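Long-range contact in histidinol dehydrogenase (Elizabethkingia anophelis NUHP1, PDB 6AN0), which probably catalyses the two NAD-dependent oxidations that turn L-histidinol, through the aldehyde, into L-histidine, with a zinc ion in each subunit: residues L65-I79 with L176-K189. Residues are numbered along the deposited sequence; the frame is centred on the assembly and turned at random.
With EDO (1,2-ethanediol), chain C.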
# COMPACT_ATOMS: atom_id res chain seq x y z
N LEU A 65 -32.00 -15.82 -5.49
CA LEU A 65 -31.20 -16.51 -6.49
C LEU A 65 -31.15 -18.00 -6.22
O LEU A 65 -31.22 -18.45 -5.08
CB LEU A 65 -29.78 -15.96 -6.52
CG LEU A 65 -29.58 -14.50 -6.91
CD1 LEU A 65 -28.10 -14.19 -6.83
CD2 LEU A 65 -30.12 -14.28 -8.31
N THR A 66 -31.02 -18.78 -7.30
CA THR A 66 -30.63 -20.18 -7.19
C THR A 66 -29.12 -20.34 -7.33
O THR A 66 -28.50 -21.07 -6.55
CB THR A 66 -31.32 -21.03 -8.24
OG1 THR A 66 -32.73 -20.75 -8.23
CG2 THR A 66 -31.11 -22.50 -7.94
N ASP A 67 -28.52 -19.66 -8.30
CA ASP A 67 -27.08 -19.71 -8.55
C ASP A 67 -26.46 -18.35 -8.28
O ASP A 67 -26.99 -17.32 -8.72
CB ASP A 67 -26.79 -20.15 -9.99
CG ASP A 67 -27.23 -21.57 -10.26
OD1 ASP A 67 -26.88 -22.46 -9.46
OD2 ASP A 67 -27.92 -21.80 -11.27
N ILE A 68 -25.34 -18.35 -7.57
CA ILE A 68 -24.61 -17.11 -7.32
C ILE A 68 -23.77 -16.71 -8.53
O ILE A 68 -23.59 -15.52 -8.81
CB ILE A 68 -23.74 -17.26 -6.05
CG1 ILE A 68 -24.65 -17.47 -4.83
CG2 ILE A 68 -22.79 -16.07 -5.86
CD1 ILE A 68 -23.96 -18.12 -3.64
N ARG A 69 -23.27 -17.69 -9.28
CA ARG A 69 -22.35 -17.42 -10.38
C ARG A 69 -23.11 -17.09 -11.67
O ARG A 69 -24.07 -17.77 -12.02
CB ARG A 69 -21.43 -18.62 -10.62
CG ARG A 69 -20.23 -18.24 -11.47
CD ARG A 69 -19.21 -19.36 -11.60
NE ARG A 69 -18.19 -19.00 -12.58
CZ ARG A 69 -17.36 -19.87 -13.14
NH1 ARG A 69 -17.42 -21.16 -12.82
NH2 ARG A 69 -16.47 -19.46 -14.04
N VAL A 70 -22.66 -16.03 -12.36
CA VAL A 70 -23.20 -15.71 -13.68
C VAL A 70 -22.84 -16.84 -14.63
O VAL A 70 -21.70 -17.30 -14.68
CB VAL A 70 -22.63 -14.36 -14.16
CG1 VAL A 70 -23.05 -14.07 -15.59
CG2 VAL A 70 -23.07 -13.22 -13.23
N SER A 71 -23.83 -17.30 -15.40
CA SER A 71 -23.66 -18.41 -16.32
C SER A 71 -23.11 -17.95 -17.68
O SER A 71 -23.11 -16.76 -18.01
CB SER A 71 -24.99 -19.13 -16.54
OG SER A 71 -25.88 -18.29 -17.25
N SER A 72 -22.66 -18.92 -18.48
CA SER A 72 -22.17 -18.56 -19.81
C SER A 72 -23.30 -18.09 -20.72
O SER A 72 -23.09 -17.20 -21.56
CB SER A 72 -21.42 -19.74 -20.44
OG SER A 72 -22.31 -20.78 -20.79
N ASP A 73 -24.51 -18.65 -20.57
CA ASP A 73 -25.66 -18.15 -21.34
C ASP A 73 -25.95 -16.69 -21.00
O ASP A 73 -26.31 -15.90 -21.89
CB ASP A 73 -26.89 -19.01 -21.06
CG ASP A 73 -26.94 -20.26 -21.91
OD1 ASP A 73 -26.16 -20.35 -22.89
OD2 ASP A 73 -27.75 -21.15 -21.61
N GLU A 74 -25.83 -16.32 -19.73
CA GLU A 74 -26.03 -14.93 -19.34
C GLU A 74 -24.96 -14.02 -19.94
O GLU A 74 -25.27 -12.90 -20.38
CB GLU A 74 -26.05 -14.81 -17.81
CG GLU A 74 -27.29 -15.44 -17.18
CD GLU A 74 -27.30 -15.35 -15.66
OE1 GLU A 74 -28.32 -14.90 -15.08
OE2 GLU A 74 -26.28 -15.73 -15.04
N ILE A 75 -23.71 -14.48 -19.99
CA ILE A 75 -22.66 -13.70 -20.64
C ILE A 75 -22.96 -13.53 -22.12
O ILE A 75 -22.83 -12.43 -22.68
CB ILE A 75 -21.28 -14.35 -20.43
CG1 ILE A 75 -20.91 -14.42 -18.95
CG2 ILE A 75 -20.22 -13.59 -21.21
CD1 ILE A 75 -20.73 -13.08 -18.31
N THR A 76 -23.38 -14.61 -22.78
CA THR A 76 -23.70 -14.54 -24.20
C THR A 76 -24.89 -13.62 -24.45
O THR A 76 -24.89 -12.84 -25.40
CB THR A 76 -23.98 -15.94 -24.74
OG1 THR A 76 -22.80 -16.74 -24.61
CG2 THR A 76 -24.38 -15.88 -26.20
N ALA A 77 -25.92 -13.70 -23.59
CA ALA A 77 -27.07 -12.82 -23.73
C ALA A 77 -26.67 -11.37 -23.57
O ALA A 77 -27.16 -10.49 -24.31
CB ALA A 77 -28.14 -13.19 -22.69
N ALA A 78 -25.78 -11.09 -22.62
CA ALA A 78 -25.32 -9.72 -22.41
C ALA A 78 -24.55 -9.19 -23.63
O ALA A 78 -24.75 -8.04 -24.03
CB ALA A 78 -24.46 -9.66 -21.15
N ILE A 79 -23.68 -10.01 -24.22
CA ILE A 79 -22.89 -9.55 -25.37
C ILE A 79 -23.81 -9.07 -26.49
O ILE A 79 -23.54 -8.04 -27.13
CB ILE A 79 -21.95 -10.67 -25.86
CG1 ILE A 79 -20.85 -10.95 -24.83
CG2 ILE A 79 -21.35 -10.32 -27.21
CD1 ILE A 79 -19.99 -12.16 -25.16
N LEU A 176 -21.15 -7.19 -17.80
CA LEU A 176 -20.77 -8.55 -18.17
C LEU A 176 -19.95 -8.57 -19.45
O LEU A 176 -18.95 -9.29 -19.54
CB LEU A 176 -22.03 -9.42 -18.32
CG LEU A 176 -22.88 -9.58 -17.05
CD1 LEU A 176 -24.11 -10.42 -17.33
CD2 LEU A 176 -22.05 -10.18 -15.92
N TYR A 177 -20.37 -7.79 -20.45
CA TYR A 177 -19.60 -7.69 -21.69
C TYR A 177 -18.16 -7.26 -21.40
O TYR A 177 -17.21 -7.89 -21.88
CB TYR A 177 -20.25 -6.70 -22.66
CG TYR A 177 -19.31 -6.38 -23.80
CD1 TYR A 177 -18.49 -5.25 -23.78
CD2 TYR A 177 -19.17 -7.26 -24.87
CE1 TYR A 177 -17.58 -4.99 -24.81
CE2 TYR A 177 -18.28 -7.01 -25.90
CZ TYR A 177 -17.48 -5.88 -25.86
OH TYR A 177 -16.61 -5.66 -26.90
N THR A 178 -18.00 -6.19 -20.62
CA THR A 178 -16.68 -5.63 -20.36
C THR A 178 -15.81 -6.59 -19.54
O THR A 178 -14.62 -6.74 -19.82
CB THR A 178 -16.81 -4.27 -19.67
OG1 THR A 178 -17.65 -3.42 -20.46
CG2 THR A 178 -15.45 -3.63 -19.53
N ALA A 179 -16.38 -7.24 -18.52
CA ALA A 179 -15.59 -8.20 -17.76
C ALA A 179 -15.18 -9.38 -18.62
O ALA A 179 -14.02 -9.82 -18.57
CB ALA A 179 -16.35 -8.68 -16.52
N ASN A 180 -16.10 -9.89 -19.44
CA ASN A 180 -15.78 -11.02 -20.30
C ASN A 180 -14.73 -10.64 -21.34
O ASN A 180 -13.84 -11.44 -21.66
CB ASN A 180 -17.04 -11.55 -20.98
CG ASN A 180 -16.75 -12.72 -21.89
OD1 ASN A 180 -16.68 -12.58 -23.12
ND2 ASN A 180 -16.56 -13.88 -21.30
N LEU A 181 -14.80 -9.40 -21.86
CA LEU A 181 -13.84 -8.92 -22.85
C LEU A 181 -12.40 -9.05 -22.36
O LEU A 181 -11.51 -9.46 -23.12
CB LEU A 181 -14.13 -7.45 -23.19
CG LEU A 181 -13.16 -6.74 -24.14
CD1 LEU A 181 -13.18 -7.36 -25.53
CD2 LEU A 181 -13.44 -5.23 -24.21
N ILE A 182 -12.14 -8.67 -21.11
CA ILE A 182 -10.77 -8.64 -20.60
C ILE A 182 -10.46 -9.92 -19.84
O ILE A 182 -9.46 -10.00 -19.12
CB ILE A 182 -10.53 -7.40 -19.74
CG1 ILE A 182 -11.43 -7.39 -18.51
CG2 ILE A 182 -10.73 -6.13 -20.57
CD1 ILE A 182 -11.13 -6.25 -17.58
N GLY A 183 -11.30 -10.93 -20.00
CA GLY A 183 -10.98 -12.28 -19.58
C GLY A 183 -11.36 -12.64 -18.16
O GLY A 183 -10.88 -13.66 -17.65
N ILE A 184 -12.19 -11.84 -17.50
CA ILE A 184 -12.69 -12.21 -16.18
C ILE A 184 -13.80 -13.23 -16.36
O ILE A 184 -14.81 -12.95 -17.02
CB ILE A 184 -13.18 -10.97 -15.41
CG1 ILE A 184 -12.02 -9.99 -15.17
CG2 ILE A 184 -13.82 -11.38 -14.10
CD1 ILE A 184 -12.46 -8.67 -14.62
N LYS A 185 -13.61 -14.43 -15.80
CA LYS A 185 -14.59 -15.50 -15.94
C LYS A 185 -15.36 -15.82 -14.67
O LYS A 185 -16.39 -16.49 -14.75
CB LYS A 185 -13.91 -16.79 -16.43
CG LYS A 185 -13.25 -16.66 -17.80
CD LYS A 185 -14.30 -16.39 -18.86
CE LYS A 185 -13.67 -15.82 -20.13
NZ LYS A 185 -12.64 -16.73 -20.69
N ASN A 186 -14.89 -15.36 -13.51
CA ASN A 186 -15.51 -15.67 -12.22
C ASN A 186 -16.30 -14.44 -11.79
O ASN A 186 -15.78 -13.55 -11.14
CB ASN A 186 -14.45 -16.03 -11.18
CG ASN A 186 -13.66 -17.30 -11.54
OD1 ASN A 186 -14.10 -18.11 -12.35
ND2 ASN A 186 -12.50 -17.46 -10.91
N ILE A 187 -17.59 -14.41 -12.15
CA ILE A 187 -18.46 -13.26 -11.91
C ILE A 187 -19.62 -13.72 -11.04
O ILE A 187 -20.29 -14.71 -11.38
CB ILE A 187 -18.97 -12.66 -13.23
CG1 ILE A 187 -17.79 -12.33 -14.16
CG2 ILE A 187 -19.84 -11.44 -12.98
CD1 ILE A 187 -18.22 -11.85 -15.53
N TYR A 188 -19.85 -13.01 -9.94
CA TYR A 188 -20.79 -13.43 -8.92
C TYR A 188 -21.83 -12.34 -8.66
O TYR A 188 -21.49 -11.16 -8.54
CB TYR A 188 -20.06 -13.79 -7.62
CG TYR A 188 -19.00 -14.83 -7.87
CD1 TYR A 188 -17.65 -14.48 -7.92
CD2 TYR A 188 -19.35 -16.15 -8.10
CE1 TYR A 188 -16.68 -15.44 -8.15
CE2 TYR A 188 -18.39 -17.11 -8.34
CZ TYR A 188 -17.06 -16.75 -8.37
OH TYR A 188 -16.10 -17.71 -8.61
N LYS A 189 -23.08 -12.77 -8.56
CA LYS A 189 -24.21 -11.89 -8.24
C LYS A 189 -24.22 -11.66 -6.74
O LYS A 189 -24.83 -12.42 -5.98
CB LYS A 189 -25.51 -12.51 -8.72
CG LYS A 189 -25.59 -12.79 -10.21
CD LYS A 189 -26.90 -13.50 -10.53
CE LYS A 189 -27.01 -13.82 -12.01
NZ LYS A 189 -28.34 -14.39 -12.37
C1 EDO C . -6.00 -7.29 -21.07
O1 EDO C . -4.71 -7.76 -20.64
C2 EDO C . -7.10 -8.21 -20.56
O2 EDO C . -7.11 -9.45 -21.28
O HOH W 1 -28.32 -16.68 -11.03
O HOH W 2 -18.98 -16.40 -13.97
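The extended side chain of Lys189 lies across Leu65; Lys189 CB is 3.6 Å from Leu65 CD1, and Lys189 CG meets Val70 CG2. The contact is a worked example of a loop fastened to the second strand of a beta-alpha-beta crossover: strand 186-189, parallel to strand 158-163 on one flank and joined to it through helix 173-181, makes a single antiparallel bridge to residues 68-70 on the other. Arg69 and Tyr188 form the non-hydrogen-bonded pair, framed by Lys189 N to Ile68 O (2.8 Å) and Val70 N to Ile187 O (2.9 Å). Beyond the bridge, Lys189 NZ meets the syn lone pair of Glu74 OE1 in a salt bridge at 2.8 Å. Glu74 OE2 instead takes the amide of Ser71 on its anti lone pair, while Ser71 OG accepts from Glu74 N, so a capping box fixes the carboxylate at the start of helix 72-79. Water 1, bound to Asp67 O, and Gly169 O also hold the ammonium group.

That helix then runs across helix 173-181, the two local axes 110° apart. Leu176 fills the crossing, Leu176 CB 3.7 Å from Ala78 CB and Leu176 CD2 against Val70 CG1 and Ile75 CD1. Ile75 CG2 presses on the Asn180 amide, 3.6 Å from Asn180 CG, and Ile187 CD1 abuts Ile75 CD1. A Schellman motif at Gly183 ends the second helix and turns the chain back toward the strand.

The exposed Arg69 has CG anti to its backbone nitrogen (chi1 -165°), which brings CG and CD obliquely up to Tyr188 CE2. Arg69 NE and Ile187 N both donate to water 2. Arg69 NH2 donates to Lys185 O at 3.1 Å, the oxygen lying in the guanidinium plane while NH2 stands 56° out of the plane of the Lys185 carbonyl.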